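Long-range contact in putative agmatine deiminase (Streptococcus mutans, PDB 2EWO), which probably hydrolyses agmatine to N-carbamoylputrescine and ammonia: residues 203-215 against 250-264. Sequence-based numbering, arbitrary orientation.
Sequences NCVKVLWVKDGID and EAKAAYDFLSQQTDA
K206 and T262 illustrate how an edge strand can be covered by a helix and by the chain that leaves it. The lysine CB lies 4.5 Å from A264 CB, CD passes the carbonyls of T262 and D263, CE comes to 3.5 Å from T262 O, and NZ ends in a hydrogen bond to that same oxygen at 2.8 Å. CG stands anti to the backbone N (chi1 -179°) and the chain beyond is fully extended, so that the lysine side chain crosses that of T262 at about a right angle; NZ meets the oxygen from above the carbonyl plane. T262 itself is tied by its hydroxyl to the backbone of G266 and R267. Farther along, the F257 ring lays one face against the backbone of W209 and V210, with V210 CA in a CH-pi contact 4.2 Å from the ring centroid. Branch CG2 of V210 touches both F257 CD2 and, at 3.6 Å, L258 CD1, while CG1 faces A254. Helix segment 250-259 runs roughly antiparallel to strand 206-210 (153°), covering the outermost strand, within this chain, of a small mixed sheet, consistent with the alpha/beta propeller of agmatine and peptidyl-arginine deiminases.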
loop_
_atom_site.group_PDB
_atom_site.type_symbol
_atom_site.label_atom_id
_atom_site.label_comp_id
_atom_site.label_asym_id
_atom_site.label_seq_id
_atom_site.Cartn_x
_atom_site.Cartn_y
_atom_site.Cartn_z
ATOM N N ASN A 203 -18.232 -22.457 26.207
ATOM C CA ASN A 203 -19.180 -23.407 26.766
ATOM C C ASN A 203 -18.445 -24.379 27.682
ATOM O O ASN A 203 -18.706 -25.579 27.678
ATOM C CB ASN A 203 -19.907 -24.166 25.653
ATOM C CG ASN A 203 -21.414 -24.081 25.787
ATOM O OD1 ASN A 203 -22.148 -24.606 24.955
ATOM N ND2 ASN A 203 -21.883 -23.417 26.839
ATOM N N CYS A 204 -17.518 -23.837 28.464
ATOM C CA CYS A 204 -16.723 -24.617 29.399
ATOM C C CYS A 204 -17.211 -24.361 30.818
ATOM O O CYS A 204 -17.010 -23.276 31.361
ATOM C CB CYS A 204 -15.244 -24.228 29.298
ATOM S SG CYS A 204 -14.431 -24.626 27.728
ATOM N N VAL A 205 -17.852 -25.360 31.418
ATOM C CA VAL A 205 -18.359 -25.223 32.778
ATOM C C VAL A 205 -17.241 -25.194 33.831
ATOM O O VAL A 205 -17.506 -24.991 35.020
ATOM C CB VAL A 205 -19.388 -26.349 33.111
ATOM C CG1 VAL A 205 -20.729 -26.051 32.440
ATOM C CG2 VAL A 205 -18.870 -27.701 32.637
ATOM N N LYS A 206 -15.995 -25.385 33.398
ATOM C CA LYS A 206 -14.861 -25.352 34.322
ATOM C C LYS A 206 -13.567 -24.868 33.683
ATOM O O LYS A 206 -13.207 -25.301 32.590
ATOM C CB LYS A 206 -14.611 -26.730 34.930
ATOM C CG LYS A 206 -13.458 -26.734 35.926
ATOM C CD LYS A 206 -13.264 -28.097 36.552
ATOM C CE LYS A 206 -12.234 -28.049 37.672
ATOM N NZ LYS A 206 -12.076 -29.386 38.303
ATOM N N VAL A 207 -12.804 -24.011 34.441
ATOM C CA VAL A 207 -11.559 -23.469 33.874
ATOM C C VAL A 207 -10.373 -23.815 34.788
ATOM O O VAL A 207 -10.328 -23.408 35.958
ATOM C CB VAL A 207 -11.675 -21.945 33.736
ATOM C CG1 VAL A 207 -12.181 -21.263 35.010
ATOM C CG2 VAL A 207 -10.342 -21.270 33.408
ATOM N N LEU A 208 -9.443 -24.572 34.213
ATOM C CA LEU A 208 -8.205 -25.014 34.900
ATOM C C LEU A 208 -7.126 -23.942 34.742
ATOM O O LEU A 208 -6.739 -23.582 33.624
ATOM C CB LEU A 208 -7.694 -26.313 34.273
ATOM C CG LEU A 208 -8.358 -27.565 34.849
ATOM C CD1 LEU A 208 -9.886 -27.502 34.809
ATOM C CD2 LEU A 208 -7.975 -28.840 34.095
ATOM N N TRP A 209 -6.637 -23.452 35.865
ATOM C CA TRP A 209 -5.668 -22.346 35.858
ATOM C C TRP A 209 -4.233 -22.781 36.164
ATOM O O TRP A 209 -3.809 -22.799 37.337
ATOM C CB TRP A 209 -6.049 -21.301 36.907
ATOM C CG TRP A 209 -7.351 -20.573 36.570
ATOM C CD1 TRP A 209 -8.592 -20.954 36.894
ATOM C CD2 TRP A 209 -7.442 -19.356 35.845
ATOM N NE1 TRP A 209 -9.485 -19.962 36.377
ATOM C CE2 TRP A 209 -8.789 -19.031 35.770
ATOM C CE3 TRP A 209 -6.502 -18.504 35.255
ATOM C CZ2 TRP A 209 -9.265 -17.877 35.138
ATOM C CZ3 TRP A 209 -6.989 -17.346 34.615
ATOM C CH2 TRP A 209 -8.307 -17.048 34.561
ATOM N N VAL A 210 -3.516 -23.112 35.089
ATOM C CA VAL A 210 -2.089 -23.405 35.197
ATOM C C VAL A 210 -1.478 -22.133 35.597
ATOM O O VAL A 210 -2.045 -21.053 35.381
ATOM C CB VAL A 210 -1.465 -23.871 33.904
ATOM C CG1 VAL A 210 0.071 -23.894 33.982
ATOM C CG2 VAL A 210 -1.884 -25.287 33.537
ATOM N N LYS A 211 -0.329 -22.184 36.127
ATOM C CA LYS A 211 0.036 -20.963 36.743
ATOM C C LYS A 211 1.343 -20.272 36.439
ATOM O O LYS A 211 1.756 -19.432 37.214
ATOM C CB LYS A 211 0.106 -21.105 38.267
ATOM C CG LYS A 211 0.390 -19.713 38.945
ATOM C CD LYS A 211 0.710 -19.631 40.586
ATOM C CE LYS A 211 0.970 -18.218 41.157
ATOM N NZ LYS A 211 1.070 -18.205 42.606
ATOM N N ASP A 212 2.035 -20.531 35.420
ATOM C CA ASP A 212 3.252 -19.746 35.050
ATOM C C ASP A 212 3.491 -20.282 33.682
ATOM O O ASP A 212 2.998 -21.370 33.370
ATOM C CB ASP A 212 4.469 -19.961 36.014
ATOM C CG ASP A 212 4.816 -18.771 36.970
ATOM O OD1 ASP A 212 4.216 -18.673 38.114
ATOM O OD2 ASP A 212 5.713 -17.880 36.662
ATOM N N GLY A 213 4.179 -19.576 32.862
ATOM C CA GLY A 213 4.396 -20.068 31.502
ATOM C C GLY A 213 5.854 -19.934 31.144
ATOM O O GLY A 213 6.631 -19.309 31.870
ATOM N N ILE A 214 6.204 -20.516 30.023
ATOM C CA ILE A 214 7.581 -20.449 29.543
ATOM C C ILE A 214 7.742 -19.309 28.532
ATOM O O ILE A 214 8.684 -19.300 27.730
ATOM C CB ILE A 214 7.986 -21.762 28.881
ATOM C CG1 ILE A 214 7.227 -22.037 27.587
ATOM C CG2 ILE A 214 7.751 -22.980 29.775
ATOM C CD1 ILE A 214 7.949 -23.026 26.673
ATOM N N ASP A 215 6.818 -18.367 28.591
ATOM C CA ASP A 215 6.841 -17.185 27.707
ATOM C C ASP A 215 6.810 -15.905 28.546
ATOM O O ASP A 215 5.865 -15.106 28.459
ATOM C CB ASP A 215 5.635 -17.191 26.766
ATOM C CG ASP A 215 5.800 -18.143 25.577
ATOM O OD1 ASP A 215 6.747 -17.955 24.721
ATOM O OD2 ASP A 215 4.989 -19.136 25.432
ATOM N N GLU A 250 8.870 -24.272 35.789
ATOM C CA GLU A 250 7.553 -23.957 35.249
ATOM C C GLU A 250 6.894 -25.232 34.754
ATOM O O GLU A 250 5.704 -25.440 34.976
ATOM C CB GLU A 250 7.646 -22.954 34.097
ATOM C CG GLU A 250 8.518 -21.751 34.370
ATOM C CD GLU A 250 9.923 -21.946 33.842
ATOM O OE1 GLU A 250 10.617 -22.879 34.320
ATOM O OE2 GLU A 250 10.324 -21.170 32.938
ATOM N N ALA A 251 7.681 -26.082 34.093
ATOM C CA ALA A 251 7.180 -27.344 33.553
ATOM C C ALA A 251 6.729 -28.290 34.657
ATOM O O ALA A 251 5.637 -28.855 34.601
ATOM C CB ALA A 251 8.251 -28.012 32.705
ATOM N N LYS A 252 7.573 -28.461 35.665
ATOM C CA LYS A 252 7.232 -29.341 36.764
ATOM C C LYS A 252 6.039 -28.763 37.525
ATOM O O LYS A 252 5.094 -29.483 37.854
ATOM C CB LYS A 252 8.428 -29.510 37.693
ATOM C CG LYS A 252 8.328 -30.728 38.597
ATOM C CD LYS A 252 9.486 -30.774 39.571
ATOM C CE LYS A 252 9.430 -29.589 40.524
ATOM N NZ LYS A 252 10.713 -29.413 41.262
ATOM N N ALA A 253 6.083 -27.458 37.794
ATOM C CA ALA A 253 5.010 -26.761 38.510
ATOM C C ALA A 253 3.687 -26.995 37.800
ATOM O O ALA A 253 2.626 -27.059 38.430
ATOM C CB ALA A 253 5.302 -25.268 38.571
ATOM N N ALA A 254 3.771 -27.116 36.480
ATOM C CA ALA A 254 2.601 -27.343 35.646
ATOM C C ALA A 254 2.158 -28.788 35.766
ATOM O O ALA A 254 0.967 -29.071 35.935
ATOM C CB ALA A 254 2.928 -27.026 34.197
ATOM N N TYR A 255 3.130 -29.694 35.686
ATOM C CA TYR A 255 2.870 -31.129 35.767
ATOM C C TYR A 255 2.181 -31.488 37.079
ATOM O O TYR A 255 1.220 -32.264 37.100
ATOM C CB TYR A 255 4.184 -31.905 35.618
ATOM C CG TYR A 255 3.996 -33.381 35.356
ATOM C CD1 TYR A 255 3.313 -34.190 36.268
ATOM C CD2 TYR A 255 4.506 -33.972 34.200
ATOM C CE1 TYR A 255 3.141 -35.549 36.040
ATOM C CE2 TYR A 255 4.341 -35.334 33.959
ATOM C CZ TYR A 255 3.654 -36.118 34.888
ATOM O OH TYR A 255 3.476 -37.468 34.679
ATOM N N ASP A 256 2.672 -30.913 38.172
ATOM C CA ASP A 256 2.094 -31.166 39.477
ATOM C C ASP A 256 0.656 -30.662 39.519
ATOM O O ASP A 256 -0.223 -31.314 40.087
ATOM C CB ASP A 256 2.931 -30.490 40.561
ATOM C CG ASP A 256 4.358 -31.009 40.589
ATOM O OD1 ASP A 256 4.532 -32.251 40.601
ATOM O OD2 ASP A 256 5.304 -30.184 40.605
ATOM N N PHE A 257 0.425 -29.504 38.908
ATOM C CA PHE A 257 -0.906 -28.916 38.866
ATOM C C PHE A 257 -1.860 -29.759 38.034
ATOM O O PHE A 257 -2.995 -30.028 38.438
ATOM C CB PHE A 257 -0.855 -27.528 38.252
ATOM C CG PHE A 257 -2.208 -26.939 38.007
ATOM C CD1 PHE A 257 -2.899 -26.318 39.036
ATOM C CD2 PHE A 257 -2.795 -27.006 36.744
ATOM C CE1 PHE A 257 -4.158 -25.763 38.818
ATOM C CE2 PHE A 257 -4.057 -26.455 36.511
ATOM C CZ PHE A 257 -4.740 -25.830 37.551
ATOM N N LEU A 258 -1.393 -30.148 36.854
ATOM C CA LEU A 258 -2.175 -30.946 35.920
ATOM C C LEU A 258 -2.614 -32.269 36.520
ATOM O O LEU A 258 -3.813 -32.558 36.622
ATOM C CB LEU A 258 -1.347 -31.204 34.660
ATOM C CG LEU A 258 -1.674 -30.374 33.416
ATOM C CD1 LEU A 258 -1.880 -28.908 33.790
ATOM C CD2 LEU A 258 -0.545 -30.543 32.396
ATOM N N SER A 259 -1.623 -33.065 36.911
ATOM C CA SER A 259 -1.842 -34.383 37.507
ATOM C C SER A 259 -2.798 -34.372 38.715
ATOM O O SER A 259 -3.511 -35.348 38.960
ATOM C CB SER A 259 -0.496 -34.972 37.913
ATOM O OG SER A 259 0.203 -34.038 38.708
ATOM N N GLN A 260 -2.809 -33.267 39.457
ATOM C CA GLN A 260 -3.671 -33.117 40.630
ATOM C C GLN A 260 -5.012 -32.501 40.241
ATOM O O GLN A 260 -5.840 -32.203 41.101
ATOM C CB GLN A 260 -2.992 -32.207 41.667
ATOM C CG GLN A 260 -1.845 -32.842 42.453
ATOM C CD GLN A 260 -2.332 -33.648 43.658
ATOM O OE1 GLN A 260 -2.941 -33.102 44.581
ATOM N NE2 GLN A 260 -2.063 -34.951 43.650
ATOM N N GLN A 261 -5.229 -32.312 38.945
ATOM C CA GLN A 261 -6.459 -31.690 38.477
ATOM C C GLN A 261 -7.414 -32.568 37.682
ATOM O O GLN A 261 -7.003 -33.380 36.847
ATOM C CB GLN A 261 -6.120 -30.440 37.658
ATOM C CG GLN A 261 -5.758 -29.241 38.504
ATOM C CD GLN A 261 -6.956 -28.679 39.245
ATOM O OE1 GLN A 261 -6.808 -27.860 40.151
ATOM N NE2 GLN A 261 -8.154 -29.110 38.856
ATOM N N THR A 262 -8.702 -32.375 37.948
ATOM C CA THR A 262 -9.771 -33.106 37.275
ATOM C C THR A 262 -10.577 -32.154 36.373
ATOM O O THR A 262 -10.569 -30.932 36.573
ATOM C CB THR A 262 -10.738 -33.750 38.299
ATOM O OG1 THR A 262 -11.836 -34.350 37.604
ATOM C CG2 THR A 262 -11.281 -32.700 39.271
ATOM N N ASP A 263 -11.276 -32.708 35.386
ATOM C CA ASP A 263 -12.061 -31.878 34.485
ATOM C C ASP A 263 -13.522 -31.713 34.909
ATOM O O ASP A 263 -13.881 -31.924 36.071
ATOM C CB ASP A 263 -11.990 -32.417 33.049
ATOM C CG ASP A 263 -12.417 -33.863 32.940
ATOM O OD1 ASP A 263 -13.540 -34.204 33.381
ATOM O OD2 ASP A 263 -11.621 -34.657 32.400
ATOM N N ALA A 264 -14.354 -31.318 33.951
ATOM C CA ALA A 264 -15.765 -31.098 34.206
ATOM C C ALA A 264 -16.510 -32.391 34.473
ATOM O O ALA A 264 -17.091 -32.568 35.542
ATOM C CB ALA A 264 -16.397 -30.376 33.033
#